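Local coordinates for protein lipase (Photobacterium sp. M37, PDB 2ORY) that probably hydrolyses the ester bonds of triacylglycerols, as a cold-adapted bacterial lipase of the class 3 family with an alpha/beta-hydrolase fold, at residues M9-Y14 / K42-F47; T4-M9 / S202-A207; W113-V118 / K188-V193; G120-I125 / N213-D218; V54-A59 / K150-F155. One frame throughout, in Å; residues are numbered along the deposited sequence.

Overall arrangement
Contacts 1 and 2 use different sides of helix 5-15: contact 1 sets it against the turn that follows helix 30-43, contact 2 against the edge strand 199-206 of the central sheet. Their segments overlap at Met9, which of the two packs across contact 2. Both are buried, and no hydrogen bond crosses either. Contacts 3, 4 and 5 lie further out and are partly buried, and each adds polar bonds to its packing. Contacts 3 and 4 touch through Trp113, which packs on Phe216 and Ile125, while contact 4 carries four hydrogen bonds. Contact 5 joins the other edge strand, 52-63, to helix 152-160, and meets contact 3 where Leu153 packs on Ile190.

Contact 1. Residues M9-Y14 / K42-F47; sequences MLAFSY and KTWKPF
Phe47 drives the end of its ring between Ala11 and Phe12 on helix 5-15. Its CE1 stands over one face of the Phe12 ring, toward the rim, at 3.5 Å from Phe12 CE2. The two planes are inclined at 34° and the centroids lie 4.8 Å apart, an oblique pairing. Phe12 starts away from the turn, but a chi1 of -76° sets its ring beside the backbone N and brings one face against Phe47 CE1. The neighbouring atom, Phe47 CZ, comes to 3.6 Å from Ala11 CB. A methyl group suits this spot because the backbones run close here, and Pro46 CG also rests on it, 4.0 Å from Ala11 CB. In this alpha/beta hydrolase the contact sets the N-terminal helix against the turn leaving helix 30-43, where Phe47 N bonds back to Trp44 O. Trp44 has its indole nitrogen in a weak hydrogen bond with Tyr18 OH. It extends its six-membered ring beside the helix backbone, with CZ3 3.4 Å from Ala11 O and CH2 near the carbonyl carbon of Tyr14.

Contact 2. Residues T4-M9 / S202-A207; sequences TKEQLM and STIPFA
Ile204 reaches from strand 199-206 toward helix 5-15, and its terminal CD1 does the touching. CB points at the helix; CG1 leaves it on the side opposite the carbonyl carbon (chi1 -63°), and an extended second torsion carries CD1 straight on. There Ile204 CD1 lies 3.8 Å from Met9 CG, 3.9 Å from Lys5 CG and 4.0 Å from Glu6 CG. The Met9 and Glu6 side chains cross Ile204 at about a right angle, whereas Lys5 crosses it obliquely. A slender branched residue fits, since one methyl can rest among Lys5, Glu6 and Met9, side chains from adjacent turns of the helix. Lys5 and Glu6 offer it their aliphatic carbons. This is helix-on-sheet packing of the alpha/beta-hydrolase kind: the short axes approach to 9.2 Å and cross at -63°, and the strand is an outermost one of the central sheet. Two residues on, Phe206 also points at the helix. Its CZ lies 3.3 Å from Glu6 O, with that oxygen at the ring edge, and its CE1 reaches the backbone of Met9. Thr4 starts the helix as its N-cap in a capping box: Gln7 N donates to Thr4 OG1 at 3.1 Å, and Thr4 N returns a 2.7 Å bond to Gln7 OE1, in the carbonyl plane on a lone pair. Gln7 NE2 is held in turn by Met320 O.

Contact 3. Residues W113-V118 / K188-V193; sequences WPYASV and KDIQGV
Trp113 and Asp189 make the tight part of this contact, through one short hydrogen bond from Trp113 NE1 to Asp189 OD2, 2.7 Å long. The oxygen sits only 2° out of the indole plane, while the carboxylate is turned 60° against that plane. A carboxylate suits this place because it serves two partners at once, Trp113 NE1 at OD2 and Tyr219 OH, hydrogen-bonded at OD1. Close by, Tyr115 CB lies 3.6 Å from Asp189 CB, and Ala116 CB, a small methyl, fits 3.7 Å from Asp189 OD1. Between the two segments the packing is looser beyond this, on a side partly open to solvent. Tyr115 CB points at the helix end, but the ring touches Ile190 only lightly, Tyr115 CD2 to Ile190 CG2 4.2 Å; it also meets Trp186, and its hydroxyl bonds to Gln137. The loop 113-118, between strands 110-112 and 124-126, thus rests on the C-terminal end of helix 175-189, with Trp113 packed on Leu185 and Trp186 of that helix and Phe216 of helix 214-224 meeting its indole edge-to-face.

Contact 4. Residues G120-I125 / N213-D218; sequences GRILKI and NADFAD
Asn213 meets the chain at Ile122 and Lys124 through both its side chain and its backbone. Its ND2 donates to Ile122 O at 3.0 Å, in the carbonyl plane, and its backbone N gives a 2.9 Å bond to Lys124 O. Meanwhile Asn213 OD1 accepts two hydrogen bonds: it caps the helix by accepting from Phe216 N at 2.8 Å, and takes a weak one from Lys124 N at 3.2 Å. CG stands between the backbone N and carbonyl carbon (chi1 65°), which lets the amide turn back over the helix start while facing the neighbouring chain. Asparagine suits an N-cap that must also donate. Two residues on, within the first turn, Asp215 OD2 accepts from Ile122 N at 2.9 Å, nearly straight at 170°, on its anti side and 26° out of the carboxylate plane. Asp215 OD1 makes a long salt bridge with Arg121 NH1, 4.0 Å away, the two flat groups almost perpendicular. Apolar packing completes the join: Ile125 CG2 sits over one face of Phe216, 3.7 Å from the centroid, as a CH-pi contact. With an acid in its first turn, helix 214-224 has negative charge near its positive dipole end, probably favourable, and segment 120-125 is held mainly by its backbone groups.

Contact 5. Residues V54-A59 / K150-F155; sequences VVWGPA and KTILQF
Trp56 meets Phe155 and Lys150 from an irregular point of its strand: with Val55 it forms a classic beta bulge opposite Val75 on strand 66-78, just where strand 52-63 turns a corner. This edge strand of the alpha/beta-hydrolase sheet is thereby joined to the start of helix 152-160. Trp56 CB lies over the centre of the Phe155 ring, a CH-pi contact 3.8 Å from the centroid, and the two side chains run alongside each other in opposing senses. The five-membered ring of Trp56 is inclined at 44° to the Phe155 ring, an oblique pair, with Trp56 CD1 3.4 Å from Phe155 CG. Broad and flat, tryptophan can pack on Phe155 and also take Ile152 CD1 over one face. Val55 supplies a smaller apolar surface, its CG2 lying 3.9 Å from Phe155 CZ. Thr151 and Gln154 form a capping box that begins the helix. Just before it, Lys150 O accepts a 3.0 Å bond from Trp56 NE1; the oxygen lies in the indole plane, but the nitrogen approaches 47° out of the carbonyl plane.

Contact 1. Residues M9-Y14 / K42-F47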
# COMPACT_ATOMS: atom_id res chain seq x y z
N MET A 9 -0.25 -12.08 -2.24
CA MET A 9 -0.11 -10.79 -1.56
C MET A 9 -1.23 -9.81 -1.93
O MET A 9 -1.57 -8.92 -1.15
CB MET A 9 1.26 -10.18 -1.88
CG MET A 9 2.47 -11.01 -1.41
SD MET A 9 2.43 -11.56 0.31
CE MET A 9 2.84 -10.16 1.12
N LEU A 10 -1.80 -9.95 -3.13
CA LEU A 10 -2.91 -9.08 -3.55
C LEU A 10 -4.08 -9.41 -2.64
O LEU A 10 -4.82 -8.53 -2.21
CB LEU A 10 -3.31 -9.37 -5.00
CG LEU A 10 -4.48 -8.50 -5.49
CD1 LEU A 10 -3.98 -7.05 -5.59
CD2 LEU A 10 -5.00 -8.98 -6.84
N ALA A 11 -4.23 -10.70 -2.35
CA ALA A 11 -5.30 -11.18 -1.48
C ALA A 11 -5.15 -10.63 -0.06
O ALA A 11 -6.14 -10.26 0.57
CB ALA A 11 -5.29 -12.72 -1.44
N PHE A 12 -3.93 -10.58 0.44
CA PHE A 12 -3.70 -10.05 1.78
C PHE A 12 -3.87 -8.55 1.79
O PHE A 12 -4.37 -7.98 2.76
CB PHE A 12 -2.29 -10.39 2.26
CG PHE A 12 -2.12 -11.82 2.68
CD1 PHE A 12 -1.21 -12.66 2.02
CD2 PHE A 12 -2.84 -12.33 3.76
CE1 PHE A 12 -1.03 -13.97 2.44
CE2 PHE A 12 -2.67 -13.64 4.18
CZ PHE A 12 -1.75 -14.46 3.52
N SER A 13 -3.46 -7.90 0.71
CA SER A 13 -3.58 -6.46 0.62
C SER A 13 -5.05 -6.07 0.62
O SER A 13 -5.43 -5.08 1.25
CB SER A 13 -2.91 -5.92 -0.65
OG SER A 13 -1.50 -5.93 -0.53
N TYR A 14 -5.87 -6.85 -0.07
CA TYR A 14 -7.31 -6.55 -0.13
C TYR A 14 -8.10 -6.95 1.10
O TYR A 14 -9.09 -6.29 1.44
CB TYR A 14 -7.94 -7.15 -1.40
CG TYR A 14 -7.80 -6.21 -2.59
CD1 TYR A 14 -6.54 -5.77 -3.01
CD2 TYR A 14 -8.92 -5.72 -3.27
CE1 TYR A 14 -6.39 -4.87 -4.06
CE2 TYR A 14 -8.79 -4.82 -4.34
CZ TYR A 14 -7.51 -4.39 -4.73
OH TYR A 14 -7.34 -3.50 -5.77
N LYS A 42 -10.19 -18.58 6.01
CA LYS A 42 -10.79 -19.91 6.03
C LYS A 42 -11.66 -20.21 4.82
O LYS A 42 -11.93 -21.37 4.53
CB LYS A 42 -11.63 -20.06 7.30
CG LYS A 42 -12.29 -21.40 7.46
CD LYS A 42 -13.30 -21.38 8.62
CE LYS A 42 -14.51 -20.50 8.30
NZ LYS A 42 -15.55 -20.52 9.38
N THR A 43 -12.08 -19.18 4.11
CA THR A 43 -12.95 -19.39 2.97
C THR A 43 -12.42 -18.91 1.63
O THR A 43 -12.75 -19.48 0.59
CB THR A 43 -14.31 -18.73 3.22
OG1 THR A 43 -14.13 -17.31 3.35
CG2 THR A 43 -14.93 -19.28 4.51
N TRP A 44 -11.60 -17.86 1.64
CA TRP A 44 -11.05 -17.33 0.39
C TRP A 44 -10.19 -18.41 -0.27
O TRP A 44 -9.34 -19.02 0.38
CB TRP A 44 -10.18 -16.10 0.68
CG TRP A 44 -10.94 -14.83 0.99
CD1 TRP A 44 -12.14 -14.72 1.62
CD2 TRP A 44 -10.48 -13.49 0.76
NE1 TRP A 44 -12.47 -13.39 1.80
CE2 TRP A 44 -11.46 -12.62 1.28
CE3 TRP A 44 -9.34 -12.95 0.16
CZ2 TRP A 44 -11.33 -11.23 1.23
CZ3 TRP A 44 -9.21 -11.56 0.11
CH2 TRP A 44 -10.20 -10.72 0.64
N LYS A 45 -10.40 -18.63 -1.57
CA LYS A 45 -9.64 -19.64 -2.30
C LYS A 45 -8.13 -19.57 -2.04
O LYS A 45 -7.53 -20.53 -1.54
CB LYS A 45 -9.90 -19.52 -3.81
CG LYS A 45 -11.31 -19.87 -4.26
CD LYS A 45 -11.38 -19.85 -5.79
CE LYS A 45 -12.81 -19.92 -6.32
NZ LYS A 45 -12.89 -19.86 -7.82
N PRO A 46 -7.49 -18.44 -2.38
CA PRO A 46 -6.05 -18.31 -2.16
C PRO A 46 -5.53 -18.65 -0.76
O PRO A 46 -4.34 -18.95 -0.59
CB PRO A 46 -5.77 -16.85 -2.56
CG PRO A 46 -7.06 -16.18 -2.29
CD PRO A 46 -8.07 -17.16 -2.82
N PHE A 47 -6.40 -18.63 0.24
CA PHE A 47 -5.96 -18.94 1.60
C PHE A 47 -6.26 -20.39 2.02
O PHE A 47 -5.96 -20.78 3.14
CB PHE A 47 -6.63 -17.99 2.62
CG PHE A 47 -6.38 -16.52 2.35
CD1 PHE A 47 -5.12 -16.06 1.95
CD2 PHE A 47 -7.40 -15.59 2.54
CE1 PHE A 47 -4.89 -14.69 1.73
CE2 PHE A 47 -7.17 -14.22 2.33
CZ PHE A 47 -5.91 -13.77 1.92

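Contact 2. Residues T4-M9 / S202-A207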
# COMPACT_ATOMS: atom_id res chain seq x y z
N THR A 4 0.16 -17.42 -7.68
CA THR A 4 1.53 -16.92 -7.58
C THR A 4 1.68 -16.12 -6.27
O THR A 4 0.69 -15.81 -5.59
CB THR A 4 1.88 -16.00 -8.75
OG1 THR A 4 1.11 -14.79 -8.64
CG2 THR A 4 1.57 -16.69 -10.10
N LYS A 5 2.92 -15.79 -5.94
CA LYS A 5 3.22 -15.02 -4.74
C LYS A 5 2.52 -13.67 -4.84
O LYS A 5 1.92 -13.21 -3.88
CB LYS A 5 4.73 -14.84 -4.60
CG LYS A 5 5.18 -14.09 -3.34
CD LYS A 5 6.71 -13.95 -3.33
CE LYS A 5 7.20 -13.12 -2.16
NZ LYS A 5 6.84 -13.78 -0.89
N GLU A 6 2.60 -13.05 -6.01
CA GLU A 6 1.99 -11.75 -6.24
C GLU A 6 0.48 -11.78 -6.03
O GLU A 6 -0.09 -10.87 -5.44
CB GLU A 6 2.32 -11.25 -7.64
CG GLU A 6 3.80 -11.08 -7.84
CD GLU A 6 4.43 -12.22 -8.60
OE1 GLU A 6 4.28 -13.41 -8.19
OE2 GLU A 6 5.09 -11.92 -9.61
N GLN A 7 -0.16 -12.83 -6.54
CA GLN A 7 -1.60 -12.99 -6.39
C GLN A 7 -1.95 -13.20 -4.92
O GLN A 7 -2.98 -12.73 -4.43
CB GLN A 7 -2.08 -14.20 -7.20
CG GLN A 7 -1.86 -14.07 -8.69
CD GLN A 7 -2.30 -15.30 -9.42
OE1 GLN A 7 -1.73 -16.38 -9.26
NE2 GLN A 7 -3.34 -15.16 -10.24
N LEU A 8 -1.08 -13.91 -4.20
CA LEU A 8 -1.34 -14.16 -2.80
C LEU A 8 -1.29 -12.87 -2.02
O LEU A 8 -2.18 -12.59 -1.23
CB LEU A 8 -0.32 -15.14 -2.23
CG LEU A 8 -0.51 -15.49 -0.76
CD1 LEU A 8 -1.86 -16.17 -0.56
CD2 LEU A 8 0.61 -16.42 -0.33
N MET A 9 -0.25 -12.08 -2.24
CA MET A 9 -0.11 -10.79 -1.56
C MET A 9 -1.23 -9.81 -1.93
O MET A 9 -1.57 -8.92 -1.15
CB MET A 9 1.26 -10.18 -1.88
CG MET A 9 2.47 -11.01 -1.41
SD MET A 9 2.43 -11.56 0.31
CE MET A 9 2.84 -10.16 1.12
N SER A 202 11.26 -8.93 1.84
CA SER A 202 10.84 -8.62 0.48
C SER A 202 9.55 -7.82 0.55
O SER A 202 8.89 -7.78 1.59
CB SER A 202 10.56 -9.89 -0.31
OG SER A 202 9.62 -10.66 0.41
N THR A 203 9.16 -7.19 -0.55
CA THR A 203 7.93 -6.43 -0.56
C THR A 203 7.27 -6.40 -1.93
O THR A 203 7.95 -6.29 -2.95
CB THR A 203 8.18 -4.98 -0.08
OG1 THR A 203 6.95 -4.25 -0.11
CG2 THR A 203 9.20 -4.28 -0.97
N ILE A 204 5.95 -6.53 -1.92
CA ILE A 204 5.16 -6.49 -3.14
C ILE A 204 4.08 -5.43 -2.93
O ILE A 204 2.98 -5.71 -2.47
CB ILE A 204 4.50 -7.86 -3.46
CG1 ILE A 204 5.60 -8.89 -3.72
CG2 ILE A 204 3.66 -7.78 -4.74
CD1 ILE A 204 5.08 -10.28 -4.09
N PRO A 205 4.40 -4.17 -3.24
CA PRO A 205 3.47 -3.05 -3.09
C PRO A 205 2.65 -2.79 -4.35
O PRO A 205 3.21 -2.68 -5.43
CB PRO A 205 4.39 -1.88 -2.78
CG PRO A 205 5.57 -2.19 -3.67
CD PRO A 205 5.76 -3.69 -3.55
N PHE A 206 1.33 -2.69 -4.19
CA PHE A 206 0.43 -2.44 -5.31
C PHE A 206 -0.07 -1.00 -5.36
O PHE A 206 -0.26 -0.36 -4.32
CB PHE A 206 -0.83 -3.32 -5.22
CG PHE A 206 -0.55 -4.81 -5.25
CD1 PHE A 206 -0.16 -5.49 -4.10
CD2 PHE A 206 -0.66 -5.52 -6.44
CE1 PHE A 206 0.13 -6.85 -4.12
CE2 PHE A 206 -0.37 -6.89 -6.48
CZ PHE A 206 0.02 -7.55 -5.32
N ALA A 207 -0.26 -0.49 -6.57
CA ALA A 207 -0.88 0.81 -6.80
C ALA A 207 -0.44 1.97 -5.91
O ALA A 207 -1.26 2.83 -5.55
CB ALA A 207 -2.39 0.63 -6.67

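Contact 3. Residues W113-V118 / K188-V193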
# COMPACT_ATOMS: atom_id res chain seq x y z
N TRP A 113 15.55 10.81 4.81
CA TRP A 113 15.40 9.43 5.26
C TRP A 113 16.30 9.31 6.49
O TRP A 113 17.51 9.55 6.42
CB TRP A 113 15.86 8.48 4.15
CG TRP A 113 15.76 7.04 4.51
CD1 TRP A 113 16.79 6.14 4.57
CD2 TRP A 113 14.56 6.30 4.76
NE1 TRP A 113 16.30 4.89 4.85
CE2 TRP A 113 14.93 4.95 4.97
CE3 TRP A 113 13.20 6.65 4.84
CZ2 TRP A 113 14.00 3.95 5.25
CZ3 TRP A 113 12.26 5.64 5.12
CH2 TRP A 113 12.67 4.31 5.32
N PRO A 114 15.71 8.95 7.63
CA PRO A 114 16.52 8.83 8.84
C PRO A 114 17.29 7.54 9.11
O PRO A 114 18.10 7.51 10.03
CB PRO A 114 15.51 9.14 9.95
CG PRO A 114 14.22 8.65 9.41
CD PRO A 114 14.27 8.96 7.93
N TYR A 115 17.10 6.51 8.30
CA TYR A 115 17.78 5.25 8.59
C TYR A 115 18.98 4.84 7.75
O TYR A 115 19.48 3.74 7.91
CB TYR A 115 16.74 4.12 8.59
CG TYR A 115 15.52 4.47 9.40
CD1 TYR A 115 14.32 4.85 8.77
CD2 TYR A 115 15.57 4.49 10.79
CE1 TYR A 115 13.22 5.24 9.52
CE2 TYR A 115 14.48 4.87 11.53
CZ TYR A 115 13.31 5.24 10.90
OH TYR A 115 12.24 5.64 11.66
N ALA A 116 19.42 5.70 6.85
CA ALA A 116 20.59 5.42 6.02
C ALA A 116 21.00 6.65 5.24
O ALA A 116 20.18 7.51 4.92
CB ALA A 116 20.31 4.26 5.07
N SER A 117 22.30 6.74 4.94
CA SER A 117 22.84 7.86 4.20
C SER A 117 23.68 7.34 3.03
O SER A 117 24.22 6.23 3.07
CB SER A 117 23.72 8.70 5.11
OG SER A 117 24.77 7.91 5.62
N VAL A 118 23.78 8.15 1.98
CA VAL A 118 24.55 7.77 0.81
C VAL A 118 25.42 8.93 0.31
O VAL A 118 24.92 10.02 -0.00
CB VAL A 118 23.63 7.31 -0.33
CG1 VAL A 118 24.45 6.99 -1.55
CG2 VAL A 118 22.86 6.08 0.10
N LYS A 188 14.85 -3.25 6.75
CA LYS A 188 16.11 -3.58 6.10
C LYS A 188 17.25 -2.73 6.72
O LYS A 188 18.28 -3.26 7.14
CB LYS A 188 16.03 -3.24 4.61
CG LYS A 188 15.78 -4.41 3.69
CD LYS A 188 17.07 -5.16 3.42
CE LYS A 188 16.91 -6.08 2.22
NZ LYS A 188 18.19 -6.77 1.90
N ASP A 189 17.04 -1.42 6.76
CA ASP A 189 18.04 -0.50 7.28
C ASP A 189 18.43 -0.67 8.74
O ASP A 189 19.52 -0.25 9.11
CB ASP A 189 17.62 0.95 7.06
CG ASP A 189 17.82 1.41 5.62
OD1 ASP A 189 18.77 0.93 4.95
OD2 ASP A 189 17.03 2.27 5.17
N ILE A 190 17.58 -1.26 9.56
CA ILE A 190 17.93 -1.43 10.97
C ILE A 190 18.34 -2.87 11.32
O ILE A 190 18.53 -3.21 12.49
CB ILE A 190 16.78 -1.02 11.89
CG1 ILE A 190 15.61 -1.99 11.74
CG2 ILE A 190 16.33 0.40 11.54
CD1 ILE A 190 14.45 -1.70 12.67
N GLN A 191 18.46 -3.71 10.29
CA GLN A 191 18.88 -5.09 10.50
C GLN A 191 20.33 -5.10 10.99
O GLN A 191 21.17 -4.35 10.49
CB GLN A 191 18.78 -5.89 9.19
CG GLN A 191 17.39 -6.40 8.92
CD GLN A 191 17.31 -7.33 7.73
OE1 GLN A 191 17.42 -6.90 6.59
NE2 GLN A 191 17.12 -8.61 8.00
N GLY A 192 20.61 -5.96 11.96
CA GLY A 192 21.95 -6.06 12.49
C GLY A 192 22.13 -5.10 13.64
O GLY A 192 23.18 -5.08 14.29
N VAL A 193 21.10 -4.30 13.89
CA VAL A 193 21.14 -3.34 14.97
C VAL A 193 19.95 -3.51 15.87
O VAL A 193 20.10 -3.71 17.07
CB VAL A 193 21.11 -1.90 14.45
CG1 VAL A 193 21.16 -0.92 15.63
CG2 VAL A 193 22.26 -1.67 13.49

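Contact 4. Residues G120-I125 / N213-D218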
# COMPACT_ATOMS: atom_id res chain seq x y z
N GLY A 120 27.24 11.69 -1.25
CA GLY A 120 26.85 12.54 -2.35
C GLY A 120 25.41 12.40 -2.78
O GLY A 120 25.08 12.71 -3.93
N ARG A 121 24.54 11.92 -1.88
CA ARG A 121 23.11 11.77 -2.18
C ARG A 121 22.27 12.38 -1.05
O ARG A 121 22.70 12.44 0.10
CB ARG A 121 22.73 10.29 -2.34
CG ARG A 121 23.51 9.56 -3.41
CD ARG A 121 23.24 10.13 -4.80
NE ARG A 121 24.12 9.52 -5.80
CZ ARG A 121 24.11 9.81 -7.10
NH1 ARG A 121 23.25 10.71 -7.58
NH2 ARG A 121 24.96 9.21 -7.93
N ILE A 122 21.08 12.86 -1.40
CA ILE A 122 20.19 13.45 -0.42
C ILE A 122 18.86 12.70 -0.49
O ILE A 122 17.98 13.05 -1.28
CB ILE A 122 19.93 14.94 -0.70
CG1 ILE A 122 21.23 15.75 -0.55
CG2 ILE A 122 18.94 15.49 0.30
CD1 ILE A 122 22.20 15.56 -1.68
N LEU A 123 18.73 11.66 0.32
CA LEU A 123 17.52 10.84 0.36
C LEU A 123 16.46 11.53 1.18
O LEU A 123 16.69 11.88 2.33
CB LEU A 123 17.80 9.48 1.01
CG LEU A 123 18.74 8.51 0.30
CD1 LEU A 123 20.09 9.16 0.08
CD2 LEU A 123 18.86 7.25 1.14
N LYS A 124 15.30 11.73 0.58
CA LYS A 124 14.20 12.38 1.26
C LYS A 124 12.85 11.76 0.92
O LYS A 124 12.62 11.29 -0.20
CB LYS A 124 14.16 13.87 0.92
CG LYS A 124 15.29 14.67 1.53
CD LYS A 124 15.15 16.16 1.22
CE LYS A 124 16.30 16.97 1.81
NZ LYS A 124 16.24 18.41 1.45
N ILE A 125 11.97 11.75 1.91
CA ILE A 125 10.63 11.24 1.74
C ILE A 125 9.66 12.38 2.07
O ILE A 125 10.02 13.32 2.77
CB ILE A 125 10.37 10.05 2.68
CG1 ILE A 125 10.67 10.44 4.12
CG2 ILE A 125 11.22 8.87 2.25
CD1 ILE A 125 10.34 9.36 5.12
N ASN A 213 11.95 11.00 -2.96
CA ASN A 213 12.67 11.50 -4.14
C ASN A 213 13.53 10.47 -4.87
O ASN A 213 13.66 9.33 -4.42
CB ASN A 213 13.52 12.73 -3.79
CG ASN A 213 14.65 12.43 -2.81
OD1 ASN A 213 15.02 11.27 -2.58
ND2 ASN A 213 15.21 13.48 -2.24
N ALA A 214 14.10 10.89 -6.00
CA ALA A 214 14.94 10.01 -6.82
C ALA A 214 16.04 9.32 -6.02
O ALA A 214 16.20 8.10 -6.13
CB ALA A 214 15.55 10.80 -7.99
N ASP A 215 16.78 10.09 -5.24
CA ASP A 215 17.85 9.53 -4.41
C ASP A 215 17.32 8.49 -3.42
O ASP A 215 18.01 7.51 -3.14
CB ASP A 215 18.60 10.64 -3.65
CG ASP A 215 19.57 11.42 -4.54
OD1 ASP A 215 19.75 11.03 -5.71
OD2 ASP A 215 20.15 12.42 -4.06
N PHE A 216 16.12 8.69 -2.89
CA PHE A 216 15.51 7.73 -1.95
C PHE A 216 15.14 6.48 -2.73
O PHE A 216 15.44 5.36 -2.31
CB PHE A 216 14.23 8.30 -1.31
CG PHE A 216 13.39 7.27 -0.59
CD1 PHE A 216 13.67 6.93 0.73
CD2 PHE A 216 12.35 6.61 -1.24
CE1 PHE A 216 12.91 5.96 1.40
CE2 PHE A 216 11.58 5.64 -0.59
CZ PHE A 216 11.86 5.32 0.73
N ALA A 217 14.46 6.69 -3.85
CA ALA A 217 14.04 5.61 -4.74
C ALA A 217 15.23 4.81 -5.27
O ALA A 217 15.16 3.59 -5.36
CB ALA A 217 13.23 6.18 -5.91
N ASP A 218 16.31 5.49 -5.64
CA ASP A 218 17.49 4.77 -6.14
C ASP A 218 18.13 3.96 -5.00
O ASP A 218 18.58 2.83 -5.19
CB ASP A 218 18.51 5.74 -6.75
CG ASP A 218 18.08 6.27 -8.11
OD1 ASP A 218 17.27 5.60 -8.80
OD2 ASP A 218 18.57 7.35 -8.51

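Contact 5. Residues V54-A59 / K150-F155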
# COMPACT_ATOMS: atom_id res chain seq x y z
N VAL A 54 -3.40 -14.99 12.13
CA VAL A 54 -3.13 -13.58 12.37
C VAL A 54 -2.41 -13.59 13.70
O VAL A 54 -2.99 -13.98 14.70
CB VAL A 54 -4.45 -12.77 12.48
CG1 VAL A 54 -4.14 -11.30 12.80
CG2 VAL A 54 -5.23 -12.88 11.17
N VAL A 55 -1.14 -13.18 13.71
CA VAL A 55 -0.34 -13.18 14.93
C VAL A 55 -0.02 -11.78 15.48
O VAL A 55 0.57 -11.65 16.56
CB VAL A 55 0.97 -13.96 14.70
CG1 VAL A 55 0.64 -15.45 14.48
CG2 VAL A 55 1.70 -13.43 13.47
N TRP A 56 -0.39 -10.73 14.75
CA TRP A 56 -0.17 -9.38 15.26
C TRP A 56 -1.17 -8.46 14.60
O TRP A 56 -1.25 -8.40 13.37
CB TRP A 56 1.23 -8.86 14.97
CG TRP A 56 1.47 -7.53 15.64
CD1 TRP A 56 2.01 -7.33 16.86
CD2 TRP A 56 1.21 -6.23 15.09
NE1 TRP A 56 2.13 -5.98 17.11
CE2 TRP A 56 1.65 -5.29 16.04
CE3 TRP A 56 0.65 -5.77 13.88
CZ2 TRP A 56 1.55 -3.90 15.83
CZ3 TRP A 56 0.56 -4.38 13.67
CH2 TRP A 56 1.01 -3.47 14.64
N GLY A 57 -1.93 -7.74 15.42
CA GLY A 57 -2.94 -6.85 14.89
C GLY A 57 -4.22 -7.63 14.65
O GLY A 57 -4.34 -8.77 15.09
N PRO A 58 -5.20 -7.03 13.95
CA PRO A 58 -5.05 -5.67 13.41
C PRO A 58 -4.90 -4.50 14.40
O PRO A 58 -5.63 -4.40 15.38
CB PRO A 58 -6.30 -5.52 12.52
CG PRO A 58 -7.31 -6.40 13.18
CD PRO A 58 -6.51 -7.62 13.60
N ALA A 59 -3.90 -3.66 14.13
CA ALA A 59 -3.66 -2.45 14.91
C ALA A 59 -4.23 -1.35 14.02
O ALA A 59 -3.80 -1.16 12.87
CB ALA A 59 -2.18 -2.23 15.11
N LYS A 150 2.25 -4.36 21.81
CA LYS A 150 3.62 -4.39 21.31
C LYS A 150 3.67 -3.70 19.96
O LYS A 150 2.75 -3.84 19.16
CB LYS A 150 4.08 -5.84 21.15
CG LYS A 150 4.30 -6.55 22.47
CD LYS A 150 3.85 -8.00 22.39
CE LYS A 150 3.98 -8.69 23.75
NZ LYS A 150 3.19 -9.96 23.78
N THR A 151 4.73 -2.93 19.72
CA THR A 151 4.89 -2.26 18.43
C THR A 151 5.29 -3.37 17.47
O THR A 151 5.61 -4.47 17.90
CB THR A 151 6.03 -1.22 18.45
OG1 THR A 151 7.25 -1.87 18.81
CG2 THR A 151 5.70 -0.07 19.43
N ILE A 152 5.27 -3.09 16.17
CA ILE A 152 5.63 -4.11 15.20
C ILE A 152 7.09 -4.54 15.44
O ILE A 152 7.40 -5.73 15.39
CB ILE A 152 5.46 -3.59 13.74
CG1 ILE A 152 5.76 -4.70 12.74
CG2 ILE A 152 6.37 -2.40 13.48
CD1 ILE A 152 4.75 -5.80 12.73
N LEU A 153 7.97 -3.58 15.72
CA LEU A 153 9.37 -3.92 15.94
C LEU A 153 9.55 -4.80 17.18
O LEU A 153 10.27 -5.81 17.14
CB LEU A 153 10.22 -2.65 16.05
CG LEU A 153 11.73 -2.84 16.21
CD1 LEU A 153 12.24 -3.77 15.14
CD2 LEU A 153 12.43 -1.50 16.16
N GLN A 154 8.90 -4.44 18.28
CA GLN A 154 8.99 -5.24 19.49
C GLN A 154 8.44 -6.65 19.23
O GLN A 154 9.04 -7.64 19.66
CB GLN A 154 8.21 -4.57 20.63
CG GLN A 154 8.79 -3.21 21.04
CD GLN A 154 7.86 -2.44 21.96
OE1 GLN A 154 6.66 -2.69 22.00
NE2 GLN A 154 8.42 -1.49 22.70
N PHE A 155 7.32 -6.74 18.52
CA PHE A 155 6.73 -8.05 18.23
C PHE A 155 7.66 -8.96 17.42
O PHE A 155 7.81 -10.14 17.73
CB PHE A 155 5.40 -7.90 17.46
CG PHE A 155 4.81 -9.21 17.01
CD1 PHE A 155 4.19 -10.06 17.91
CD2 PHE A 155 4.93 -9.61 15.68
CE1 PHE A 155 3.69 -11.28 17.50
CE2 PHE A 155 4.44 -10.84 15.26
CZ PHE A 155 3.82 -11.68 16.18